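Pyruvate kinase (Cryptosporidium parvum, PDB 6P0Y) probably catalyses the last step of glycolysis, moving the phosphoryl group of phosphoenolpyruvate to ADP to give pyruvate and ATP, with magnesium and potassium ions bound. Local coordinates at residues A[74-79]-A[107-112]; A[112-117]-A[196-201]; A[269-274]-A[295-300]. All blocks are in the same frame, centred on the assembly; numbering follows the deposited sequence.

Contact 1. Residues A[74-79]-A[107-112]. With K (potassium ion), chain E; ADP (adenosine-5'-diphosphate), chain C.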
loop_
_atom_site.group_PDB
_atom_site.type_symbol
_atom_site.label_atom_id
_atom_site.label_comp_id
_atom_site.label_asym_id
_atom_site.label_seq_id
_atom_site.Cartn_x
_atom_site.Cartn_y
_atom_site.Cartn_z
ATOM N N ARG A 74 -2.509 -4.695 42.333
ATOM C CA ARG A 74 -1.409 -5.698 42.335
ATOM C C ARG A 74 -0.979 -5.975 43.778
ATOM O O ARG A 74 -0.620 -5.011 44.491
ATOM C CB ARG A 74 -0.225 -5.210 41.494
ATOM C CG ARG A 74 0.982 -6.137 41.502
ATOM C CD ARG A 74 1.968 -5.766 40.411
ATOM N NE ARG A 74 3.254 -6.438 40.539
ATOM C CZ ARG A 74 4.280 -6.002 41.267
ATOM N NH1 ARG A 74 4.194 -4.882 41.967
ATOM N NH2 ARG A 74 5.401 -6.703 41.300
ATOM N N LEU A 75 -1.036 -7.249 44.175
ATOM C CA LEU A 75 -0.486 -7.773 45.452
ATOM C C LEU A 75 0.828 -8.491 45.136
ATOM O O LEU A 75 0.790 -9.600 44.568
ATOM C CB LEU A 75 -1.514 -8.705 46.101
ATOM C CG LEU A 75 -2.914 -8.109 46.247
ATOM C CD1 LEU A 75 -3.904 -9.148 46.753
ATOM C CD2 LEU A 75 -2.888 -6.893 47.163
ATOM N N ASN A 76 1.947 -7.838 45.441
ATOM C CA ASN A 76 3.312 -8.398 45.284
ATOM C C ASN A 76 3.584 -9.295 46.494
ATOM O O ASN A 76 3.871 -8.748 47.575
ATOM C CB ASN A 76 4.339 -7.277 45.110
ATOM C CG ASN A 76 5.723 -7.788 44.787
ATOM O OD1 ASN A 76 5.938 -8.995 44.709
ATOM N ND2 ASN A 76 6.663 -6.879 44.591
ATOM N N PHE A 77 3.496 -10.617 46.312
ATOM C CA PHE A 77 3.629 -11.638 47.388
ATOM C C PHE A 77 5.107 -11.888 47.723
ATOM O O PHE A 77 5.398 -12.813 48.504
ATOM C CB PHE A 77 2.886 -12.924 47.008
ATOM C CG PHE A 77 1.454 -12.975 47.481
ATOM C CD1 PHE A 77 0.617 -11.874 47.341
ATOM C CD2 PHE A 77 0.940 -14.123 48.064
ATOM C CE1 PHE A 77 -0.699 -11.923 47.773
ATOM C CE2 PHE A 77 -0.377 -14.169 48.494
ATOM C CZ PHE A 77 -1.191 -13.069 48.349
ATOM N N SER A 78 6.014 -11.082 47.163
ATOM C CA SER A 78 7.417 -10.935 47.630
ATOM C C SER A 78 7.429 -10.145 48.942
ATOM O O SER A 78 8.430 -10.228 49.672
ATOM C CB SER A 78 8.265 -10.263 46.589
ATOM O OG SER A 78 8.248 -10.999 45.372
ATOM N N HIS A 79 6.353 -9.398 49.209
ATOM C CA HIS A 79 6.171 -8.536 50.407
ATOM C C HIS A 79 4.888 -8.933 51.141
ATOM O O HIS A 79 4.103 -9.724 50.582
ATOM C CB HIS A 79 6.150 -7.060 49.994
ATOM C CG HIS A 79 7.370 -6.634 49.253
ATOM N ND1 HIS A 79 8.558 -6.362 49.898
ATOM C CD2 HIS A 79 7.594 -6.434 47.936
ATOM C CE1 HIS A 79 9.463 -6.005 49.010
ATOM N NE2 HIS A 79 8.898 -6.044 47.799
ATOM N N MET A 107 -4.687 -8.744 41.021
ATOM C CA MET A 107 -3.544 -9.501 40.454
ATOM C C MET A 107 -2.656 -9.979 41.608
ATOM O O MET A 107 -2.264 -9.127 42.433
ATOM C CB MET A 107 -2.747 -8.597 39.505
ATOM C CG MET A 107 -1.368 -9.111 39.146
ATOM S SD MET A 107 -0.513 -7.982 38.020
ATOM C CE MET A 107 -1.250 -8.455 36.458
ATOM N N LEU A 108 -2.378 -11.287 41.672
ATOM C CA LEU A 108 -1.359 -11.879 42.580
ATOM C C LEU A 108 -0.046 -12.019 41.806
ATOM O O LEU A 108 -0.004 -12.816 40.851
ATOM C CB LEU A 108 -1.832 -13.237 43.112
ATOM C CG LEU A 108 -0.950 -13.842 44.211
ATOM C CD1 LEU A 108 -1.753 -14.730 45.151
ATOM C CD2 LEU A 108 0.222 -14.624 43.628
ATOM N N ASP A 109 0.979 -11.272 42.217
ATOM C CA ASP A 109 2.344 -11.321 41.635
ATOM C C ASP A 109 3.189 -12.267 42.497
ATOM O O ASP A 109 3.477 -11.909 43.652
ATOM C CB ASP A 109 2.912 -9.905 41.513
ATOM C CG ASP A 109 4.153 -9.799 40.644
ATOM O OD1 ASP A 109 5.072 -10.619 40.826
ATOM O OD2 ASP A 109 4.202 -8.880 39.807
ATOM N N THR A 110 3.558 -13.429 41.946
ATOM C CA THR A 110 4.223 -14.555 42.662
ATOM C C THR A 110 5.638 -14.150 43.089
ATOM O O THR A 110 6.271 -13.362 42.360
ATOM C CB THR A 110 4.286 -15.821 41.797
ATOM O OG1 THR A 110 5.075 -15.529 40.643
ATOM C CG2 THR A 110 2.918 -16.323 41.384
ATOM N N LYS A 111 6.103 -14.659 44.235
ATOM C CA LYS A 111 7.496 -14.476 44.723
ATOM C C LYS A 111 8.444 -15.140 43.723
ATOM O O LYS A 111 9.344 -14.452 43.206
ATOM C CB LYS A 111 7.671 -15.066 46.126
ATOM C CG LYS A 111 9.018 -14.793 46.778
ATOM C CD LYS A 111 9.014 -15.067 48.277
ATOM C CE LYS A 111 10.334 -14.751 48.952
ATOM N NZ LYS A 111 10.934 -15.949 49.590
ATOM N N GLY A 112 8.219 -16.428 43.457
ATOM C CA GLY A 112 9.001 -17.232 42.501
ATOM C C GLY A 112 10.457 -17.372 42.933
ATOM O O GLY A 112 10.784 -17.199 44.105
HETATM K K K E . 7.135 -10.740 42.861
HETATM P PB ADP C . 9.932 -4.836 44.496
HETATM O O1B ADP C . 10.335 -5.753 45.637
HETATM O O2B ADP C . 10.532 -3.443 44.779
HETATM O O3B ADP C . 10.297 -5.343 43.138
HETATM P PA ADP C . 7.352 -3.639 43.985
HETATM O O1A ADP C . 5.979 -3.987 44.516
HETATM O O2A ADP C . 7.517 -3.570 42.515
HETATM O O3A ADP C . 8.349 -4.704 44.614
HETATM O "O5'" ADP C . 7.894 -2.302 44.699
HETATM C "C5'" ADP C . 7.176 -1.379 45.545
HETATM C "C4'" ADP C . 7.800 -1.308 46.920
HETATM O "O4'" ADP C . 6.776 -0.993 47.890
HETATM C "C3'" ADP C . 8.484 -2.579 47.425
HETATM O "O3'" ADP C . 9.878 -2.555 47.141
HETATM C "C2'" ADP C . 8.249 -2.516 48.935
HETATM O "O2'" ADP C . 9.238 -1.720 49.580
HETATM C "C1'" ADP C . 6.865 -1.862 49.003
HETATM N N9 ADP C . 5.744 -2.799 48.950
HETATM C C8 ADP C . 5.127 -3.300 47.833
HETATM N N7 ADP C . 4.148 -4.134 48.090
HETATM C C5 ADP C . 4.117 -4.189 49.475
HETATM C C6 ADP C . 3.307 -4.906 50.382
HETATM N N6 ADP C . 2.303 -5.708 50.014
HETATM N N1 ADP C . 3.555 -4.753 51.702
HETATM C C2 ADP C . 4.542 -3.932 52.081
HETATM N N3 ADP C . 5.361 -3.197 51.321
HETATM C C4 ADP C . 5.096 -3.372 50.020
#
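R74 reaches across to D109 on the next strand and joins two neighbouring parallel strands of the TIM barrel, 74-76 and 107-109, the ends of a beta-alpha-beta unit. The tight part is backbone: L75 N gives to M107 O (2.8 Å), D109 N to L75 O (2.9 Å) and F77 N to D109 O (3.0 Å). On the sheet face of R74 and D109, the extended arginine, CG anti to the backbone N (chi1 177°), brings NE to D109 OD2 (2.7 Å) in a salt bridge; NH2 adds a weak bond to the same oxygen. K270 also pairs with D109. The carboxylate stands nearly perpendicular to the guanidinium (85°); OD2 lies in the guanidinium plane, and NE comes in from above the carboxylate plane. On the other face the L108 CD1 methyl sits over the F77 ring, 3.8 Å from its centroid. Toward K111 the contact loosens: K111 CA flanks S78 OG (3.6 Å) and its chain leads away at a partly exposed position. Potassium lies between the segments, held by N76 OD1, S78 OG, D109 OD1 and T110 O, while S78 OG also bonds E114. N76 faces two ways, its ND2 meeting ADP O1A (3.0 Å), which R74 NH1 also reaches; H79 NE2 holds ADP O1B (2.6 Å). One network thus couples the cation to the diphosphate, and the positive groups would help offset the phosphate charge.

Contact 2. Residues A[112-117]-A[196-201]. With ADP (adenosine-5'-diphosphate), chain C.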
loop_
_atom_site.group_PDB
_atom_site.type_symbol
_atom_site.label_atom_id
_atom_site.label_comp_id
_atom_site.label_asym_id
_atom_site.label_seq_id
_atom_site.Cartn_x
_atom_site.Cartn_y
_atom_site.Cartn_z
ATOM N N GLY A 112 8.219 -16.428 43.457
ATOM C CA GLY A 112 9.001 -17.232 42.501
ATOM C C GLY A 112 10.457 -17.372 42.933
ATOM O O GLY A 112 10.784 -17.199 44.105
ATOM N N PRO A 113 11.376 -17.657 41.987
ATOM C CA PRO A 113 12.776 -17.921 42.319
ATOM C C PRO A 113 13.639 -16.667 42.523
ATOM O O PRO A 113 14.793 -16.688 42.141
ATOM C CB PRO A 113 13.235 -18.709 41.083
ATOM C CG PRO A 113 12.459 -18.087 39.951
ATOM C CD PRO A 113 11.106 -17.765 40.545
ATOM N N GLU A 114 13.085 -15.624 43.141
ATOM C CA GLU A 114 13.795 -14.338 43.377
ATOM C C GLU A 114 14.871 -14.526 44.453
ATOM O O GLU A 114 14.793 -15.516 45.209
ATOM C CB GLU A 114 12.809 -13.243 43.788
ATOM C CG GLU A 114 12.219 -13.439 45.175
ATOM C CD GLU A 114 11.445 -12.243 45.684
ATOM O OE1 GLU A 114 10.876 -11.516 44.844
ATOM O OE2 GLU A 114 11.423 -12.039 46.919
ATOM N N ILE A 115 15.831 -13.597 44.503
ATOM C CA ILE A 115 16.870 -13.465 45.569
ATOM C C ILE A 115 16.772 -12.048 46.149
ATOM O O ILE A 115 16.687 -11.090 45.349
ATOM C CB ILE A 115 18.272 -13.773 44.998
ATOM C CG1 ILE A 115 18.320 -15.171 44.373
ATOM C CG2 ILE A 115 19.350 -13.595 46.060
ATOM C CD1 ILE A 115 19.462 -15.386 43.419
ATOM N N ARG A 116 16.787 -11.924 47.481
ATOM C CA ARG A 116 16.537 -10.658 48.223
ATOM C C ARG A 116 17.720 -10.329 49.137
ATOM O O ARG A 116 18.291 -11.271 49.719
ATOM C CB ARG A 116 15.281 -10.797 49.088
ATOM C CG ARG A 116 13.982 -10.771 48.306
ATOM C CD ARG A 116 13.525 -9.358 48.012
ATOM N NE ARG A 116 12.403 -9.352 47.088
ATOM C CZ ARG A 116 11.894 -8.272 46.511
ATOM N NH1 ARG A 116 12.392 -7.075 46.765
ATOM N NH2 ARG A 116 10.871 -8.391 45.686
ATOM N N THR A 117 18.033 -9.038 49.294
ATOM C CA THR A 117 18.917 -8.515 50.370
ATOM C C THR A 117 18.184 -8.703 51.702
ATOM O O THR A 117 16.943 -8.758 51.685
ATOM C CB THR A 117 19.329 -7.053 50.130
ATOM O OG1 THR A 117 18.174 -6.217 50.231
ATOM C CG2 THR A 117 20.000 -6.835 48.789
ATOM N N GLY A 196 17.581 0.681 50.086
ATOM C CA GLY A 196 16.861 0.347 51.333
ATOM C C GLY A 196 16.981 -1.127 51.690
ATOM O O GLY A 196 18.025 -1.729 51.358
ATOM N N GLU A 197 15.955 -1.672 52.364
ATOM C CA GLU A 197 15.878 -3.068 52.880
ATOM C C GLU A 197 15.162 -3.983 51.880
ATOM O O GLU A 197 14.356 -3.475 51.076
ATOM C CB GLU A 197 15.102 -3.121 54.198
ATOM C CG GLU A 197 15.615 -2.165 55.257
ATOM C CD GLU A 197 14.949 -2.315 56.614
ATOM O OE1 GLU A 197 15.682 -2.362 57.624
ATOM O OE2 GLU A 197 13.704 -2.387 56.657
ATOM N N ARG A 198 15.423 -5.292 51.986
ATOM C CA ARG A 198 14.760 -6.405 51.246
ATOM C C ARG A 198 14.523 -6.007 49.783
ATOM O O ARG A 198 13.383 -6.168 49.303
ATOM C CB ARG A 198 13.462 -6.829 51.945
ATOM C CG ARG A 198 13.685 -7.461 53.312
ATOM C CD ARG A 198 12.607 -8.454 53.681
ATOM N NE ARG A 198 12.671 -9.659 52.862
ATOM C CZ ARG A 198 11.781 -10.025 51.938
ATOM N NH1 ARG A 198 10.715 -9.282 51.685
ATOM N NH2 ARG A 198 11.960 -11.151 51.268
ATOM N N LYS A 199 15.570 -5.526 49.104
ATOM C CA LYS A 199 15.582 -5.253 47.640
ATOM C C LYS A 199 16.046 -6.523 46.914
ATOM O O LYS A 199 16.664 -7.384 47.567
ATOM C CB LYS A 199 16.490 -4.060 47.321
ATOM C CG LYS A 199 16.082 -2.738 47.959
ATOM C CD LYS A 199 14.782 -2.187 47.432
ATOM C CE LYS A 199 14.690 -0.684 47.582
ATOM N NZ LYS A 199 13.428 -0.161 47.011
ATOM N N ASN A 200 15.752 -6.638 45.616
ATOM C CA ASN A 200 16.025 -7.861 44.813
ATOM C C ASN A 200 17.483 -7.832 44.335
ATOM O O ASN A 200 18.019 -6.721 44.126
ATOM C CB ASN A 200 15.017 -8.036 43.670
ATOM C CG ASN A 200 15.323 -7.219 42.432
ATOM O OD1 ASN A 200 15.732 -6.065 42.522
ATOM N ND2 ASN A 200 15.106 -7.806 41.268
ATOM N N MET A 201 18.090 -9.016 44.190
ATOM C CA MET A 201 19.447 -9.222 43.620
ATOM C C MET A 201 19.339 -10.029 42.323
ATOM O O MET A 201 18.536 -10.979 42.295
ATOM C CB MET A 201 20.336 -9.981 44.607
ATOM C CG MET A 201 20.876 -9.096 45.703
ATOM S SD MET A 201 22.036 -10.007 46.732
ATOM C CE MET A 201 20.936 -10.500 48.055
HETATM P PB ADP C . 9.932 -4.836 44.496
HETATM O O1B ADP C . 10.335 -5.753 45.637
HETATM O O2B ADP C . 10.532 -3.443 44.779
HETATM O O3B ADP C . 10.297 -5.343 43.138
HETATM P PA ADP C . 7.352 -3.639 43.985
HETATM O O1A ADP C . 5.979 -3.987 44.516
HETATM O O2A ADP C . 7.517 -3.570 42.515
HETATM O O3A ADP C . 8.349 -4.704 44.614
HETATM O "O5'" ADP C . 7.894 -2.302 44.699
HETATM C "C5'" ADP C . 7.176 -1.379 45.545
HETATM C "C4'" ADP C . 7.800 -1.308 46.920
HETATM O "O4'" ADP C . 6.776 -0.993 47.890
HETATM C "C3'" ADP C . 8.484 -2.579 47.425
HETATM O "O3'" ADP C . 9.878 -2.555 47.141
HETATM C "C2'" ADP C . 8.249 -2.516 48.935
HETATM O "O2'" ADP C . 9.238 -1.720 49.580
HETATM C "C1'" ADP C . 6.865 -1.862 49.003
HETATM N N9 ADP C . 5.744 -2.799 48.950
HETATM C C8 ADP C . 5.127 -3.300 47.833
HETATM N N7 ADP C . 4.148 -4.134 48.090
HETATM C C5 ADP C . 4.117 -4.189 49.475
HETATM C C6 ADP C . 3.307 -4.906 50.382
HETATM N N6 ADP C . 2.303 -5.708 50.014
HETATM N N1 ADP C . 3.555 -4.753 51.702
HETATM C C2 ADP C . 4.542 -3.932 52.081
HETATM N N3 ADP C . 5.361 -3.197 51.321
HETATM C C4 ADP C . 5.096 -3.372 50.020
#
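R116 and N200 form a non-hydrogen-bonded antiparallel pair, where the short, weakly bonded edge strand 115-116 of a mixed sheet lies against strand 200-202. The sheet belongs to the small beta domain that pyruvate kinases carry between the third and fourth barrel strands, and the two segments are the chain's way into and out of it.

The backbone is stitched by M201 N to I115 O (2.8 Å) and by T117 N to K199 O (2.8 Å), the latter bond almost in line with the carbonyl. The T117 side chain adds a third tie: with chi1 at 67°, OG1 sits between its backbone N and carbonyl carbon and accepts from K199 N (2.9 Å).

Apolar packing is modest. The M201 CE methyl lies beside I115 CG2 (4.0 Å) and T117 CG2 (3.9 Å), the M201 chain crossing that of I115 at about a right angle.

The charged side chains centre on R116, the one among E114, R116 and R198 that reaches ADP. E114 takes R116 side-on, NE to OE2 in the guanidinium plane and NH2 to OE1, while S78 also holds E114. This fixes the rotation of the R116 guanidinium, whose NH1 donates both to R198 O (2.9 Å) and to the phosphate. R198 crosses R116 at about a right angle, its guanidinium lying over R116 CD with the two planes 36° apart; Y140 and S78 bind its nitrogens, and E114 OE2 is near R198 NH2 but too far to bond. R116 offers both terminal nitrogens to the beta-phosphate: NH1 and NH2 each donate to the single oxygen ADP O1B, both at 2.7 Å.

Contact 3. Residues A[269-274]-A[295-300]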
loop_
_atom_site.group_PDB
_atom_site.type_symbol
_atom_site.label_atom_id
_atom_site.label_comp_id
_atom_site.label_asym_id
_atom_site.label_seq_id
_atom_site.Cartn_x
_atom_site.Cartn_y
_atom_site.Cartn_z
ATOM N N SER A 269 2.453 -13.925 32.100
ATOM C CA SER A 269 3.861 -14.384 32.208
ATOM C C SER A 269 4.783 -13.164 32.226
ATOM O O SER A 269 4.683 -12.339 31.309
ATOM C CB SER A 269 4.217 -15.333 31.096
ATOM O OG SER A 269 3.408 -16.497 31.151
ATOM N N LYS A 270 5.619 -13.045 33.258
ATOM C CA LYS A 270 6.638 -11.973 33.383
ATOM C C LYS A 270 7.947 -12.463 32.752
ATOM O O LYS A 270 8.470 -13.506 33.201
ATOM C CB LYS A 270 6.821 -11.586 34.853
ATOM C CG LYS A 270 5.625 -10.889 35.487
ATOM C CD LYS A 270 5.696 -10.810 36.988
ATOM C CE LYS A 270 6.785 -9.881 37.478
ATOM N NZ LYS A 270 7.020 -10.042 38.930
ATOM N N ILE A 271 8.433 -11.755 31.729
ATOM C CA ILE A 271 9.752 -12.010 31.079
ATOM C C ILE A 271 10.802 -11.192 31.841
ATOM O O ILE A 271 10.857 -9.965 31.624
ATOM C CB ILE A 271 9.711 -11.653 29.578
ATOM C CG1 ILE A 271 8.526 -12.298 28.848
ATOM C CG2 ILE A 271 11.034 -11.994 28.913
ATOM C CD1 ILE A 271 8.542 -13.808 28.828
ATOM N N GLU A 272 11.588 -11.842 32.707
ATOM C CA GLU A 272 12.543 -11.172 33.635
ATOM C C GLU A 272 13.993 -11.591 33.348
ATOM O O GLU A 272 14.878 -11.134 34.098
ATOM C CB GLU A 272 12.199 -11.504 35.089
ATOM C CG GLU A 272 10.797 -11.098 35.502
ATOM C CD GLU A 272 10.569 -11.075 37.003
ATOM O OE1 GLU A 272 11.332 -10.389 37.707
ATOM O OE2 GLU A 272 9.636 -11.751 37.469
ATOM N N ASN A 273 14.246 -12.406 32.318
ATOM C CA ASN A 273 15.619 -12.861 31.963
ATOM C C ASN A 273 15.688 -13.223 30.472
ATOM O O ASN A 273 14.628 -13.269 29.817
ATOM C CB ASN A 273 16.075 -14.009 32.870
ATOM C CG ASN A 273 15.244 -15.273 32.741
ATOM O OD1 ASN A 273 14.452 -15.429 31.811
ATOM N ND2 ASN A 273 15.428 -16.195 33.673
ATOM N N LEU A 274 16.899 -13.475 29.967
ATOM C CA LEU A 274 17.174 -13.752 28.531
ATOM C C LEU A 274 16.506 -15.070 28.117
ATOM O O LEU A 274 16.034 -15.139 26.969
ATOM C CB LEU A 274 18.688 -13.783 28.302
ATOM C CG LEU A 274 19.155 -14.094 26.877
ATOM C CD1 LEU A 274 18.529 -13.156 25.852
ATOM C CD2 LEU A 274 20.672 -14.037 26.785
ATOM N N GLY A 295 13.808 -2.754 34.154
ATOM C CA GLY A 295 14.620 -3.004 35.361
ATOM C C GLY A 295 15.013 -4.466 35.522
ATOM O O GLY A 295 16.107 -4.703 36.062
ATOM N N ASP A 296 14.160 -5.406 35.094
ATOM C CA ASP A 296 14.380 -6.871 35.256
ATOM C C ASP A 296 15.370 -7.368 34.199
ATOM O O ASP A 296 16.343 -8.048 34.583
ATOM C CB ASP A 296 13.075 -7.667 35.169
ATOM C CG ASP A 296 12.124 -7.420 36.328
ATOM O OD1 ASP A 296 12.588 -6.936 37.382
ATOM O OD2 ASP A 296 10.923 -7.712 36.164
ATOM N N LEU A 297 15.149 -7.019 32.926
ATOM C CA LEU A 297 15.975 -7.471 31.769
ATOM C C LEU A 297 17.414 -6.937 31.906
ATOM O O LEU A 297 18.209 -7.108 30.964
ATOM C CB LEU A 297 15.298 -7.030 30.464
ATOM C CG LEU A 297 13.915 -7.639 30.209
ATOM C CD1 LEU A 297 13.218 -6.961 29.040
ATOM C CD2 LEU A 297 14.005 -9.138 29.961
ATOM N N GLY A 298 17.750 -6.363 33.068
ATOM C CA GLY A 298 19.130 -6.176 33.558
ATOM C C GLY A 298 19.945 -7.463 33.524
ATOM O O GLY A 298 19.480 -8.489 34.072
ATOM N N MET A 299 21.137 -7.382 32.928
ATOM C CA MET A 299 22.186 -8.437 32.854
ATOM C C MET A 299 21.851 -9.447 31.750
ATOM O O MET A 299 20.655 -9.766 31.544
ATOM C CB MET A 299 22.400 -9.193 34.171
ATOM C CG MET A 299 23.727 -9.952 34.198
ATOM S SD MET A 299 24.023 -10.927 35.695
ATOM C CE MET A 299 24.102 -9.635 36.933
ATOM N N GLU A 300 22.912 -9.917 31.077
ATOM C CA GLU A 300 22.930 -10.868 29.927
ATOM C C GLU A 300 22.436 -10.167 28.652
ATOM O O GLU A 300 22.936 -10.523 27.570
ATOM C CB GLU A 300 22.149 -12.148 30.228
ATOM C CG GLU A 300 22.604 -12.860 31.493
ATOM C CD GLU A 300 23.994 -13.482 31.471
ATOM O OE1 GLU A 300 24.571 -13.641 30.373
ATOM O OE2 GLU A 300 24.499 -13.806 32.559
HETATM O O HOH W 1 8.478 -7.362 38.637
#
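E272 and D296 set two carboxylates side by side, E272 OE1 lying 3.1 Å from D296 OD2. Their planes are only 30° apart and the two chains run obliquely past each other. E272 is extended beyond CG, and CG also flanks D296 OD2 (3.5 Å). D296 starts from a CB that points at the 269-274 segment, and its first torsion (chi1 -68°) turns the carboxylate anti to its own carbonyl carbon, alongside E272. Both acids stand at the C-terminal end of the barrel sheet, E272 near the end of strand 266-271 and D296 in the loop between strand 289-292 and helix 306-320.

L297 reaches back to the 269-274 segment with CD2. This methyl rests on the backbone of I271 and N273, 3.7 Å from I271 O and 4.0 Å from N273 N, and more loosely beside I271 CG2. Helix 306-320 backs both I271 and L297 through M313. Farther along, L274 and E300 meet at about a right angle, L274 CD2 against E300 CB (4.2 Å), while the E300 carboxylate leads away to G205 N. N273 caps the helix that begins at L274, and L274 also packs on I32 of the second subunit.

Polar links gather on the K270 side: K270 NZ forms a salt bridge with E272 OE2 (3.4 Å), an oxygen also bound by F237 N, and a water accepts from NZ and gives a weak bond to D296 OD2. K270 also bridges to D109 and bonds S236. K270 and the water it holds would help offset the two negative charges. The pair is consistent with the glutamate and aspartate that hold the divalent metal in other pyruvate kinases; here the magnesium lies about 6 Å from the D296 side chain.

The contacts follow one another along the chain: contact 1, then contact 2, then contact 3. Contact 1 pairs the second and third strands of the eight-stranded barrel. Contact 3 joins the end of the fifth strand to the loop after the sixth, and K270 forms a salt bridge back to D109 across the barrel mouth. Contact 2 lies in the mixed sheet of the inserted domain; it shares G112 with contact 1 and touches it through S78. Centres are about 13 Å (1 and 2), 17 Å (1 and 3) and 15 Å (2 and 3) apart. Barrel and inserted domain thus hold ADP jointly, with the acidic pair of contact 3 close by.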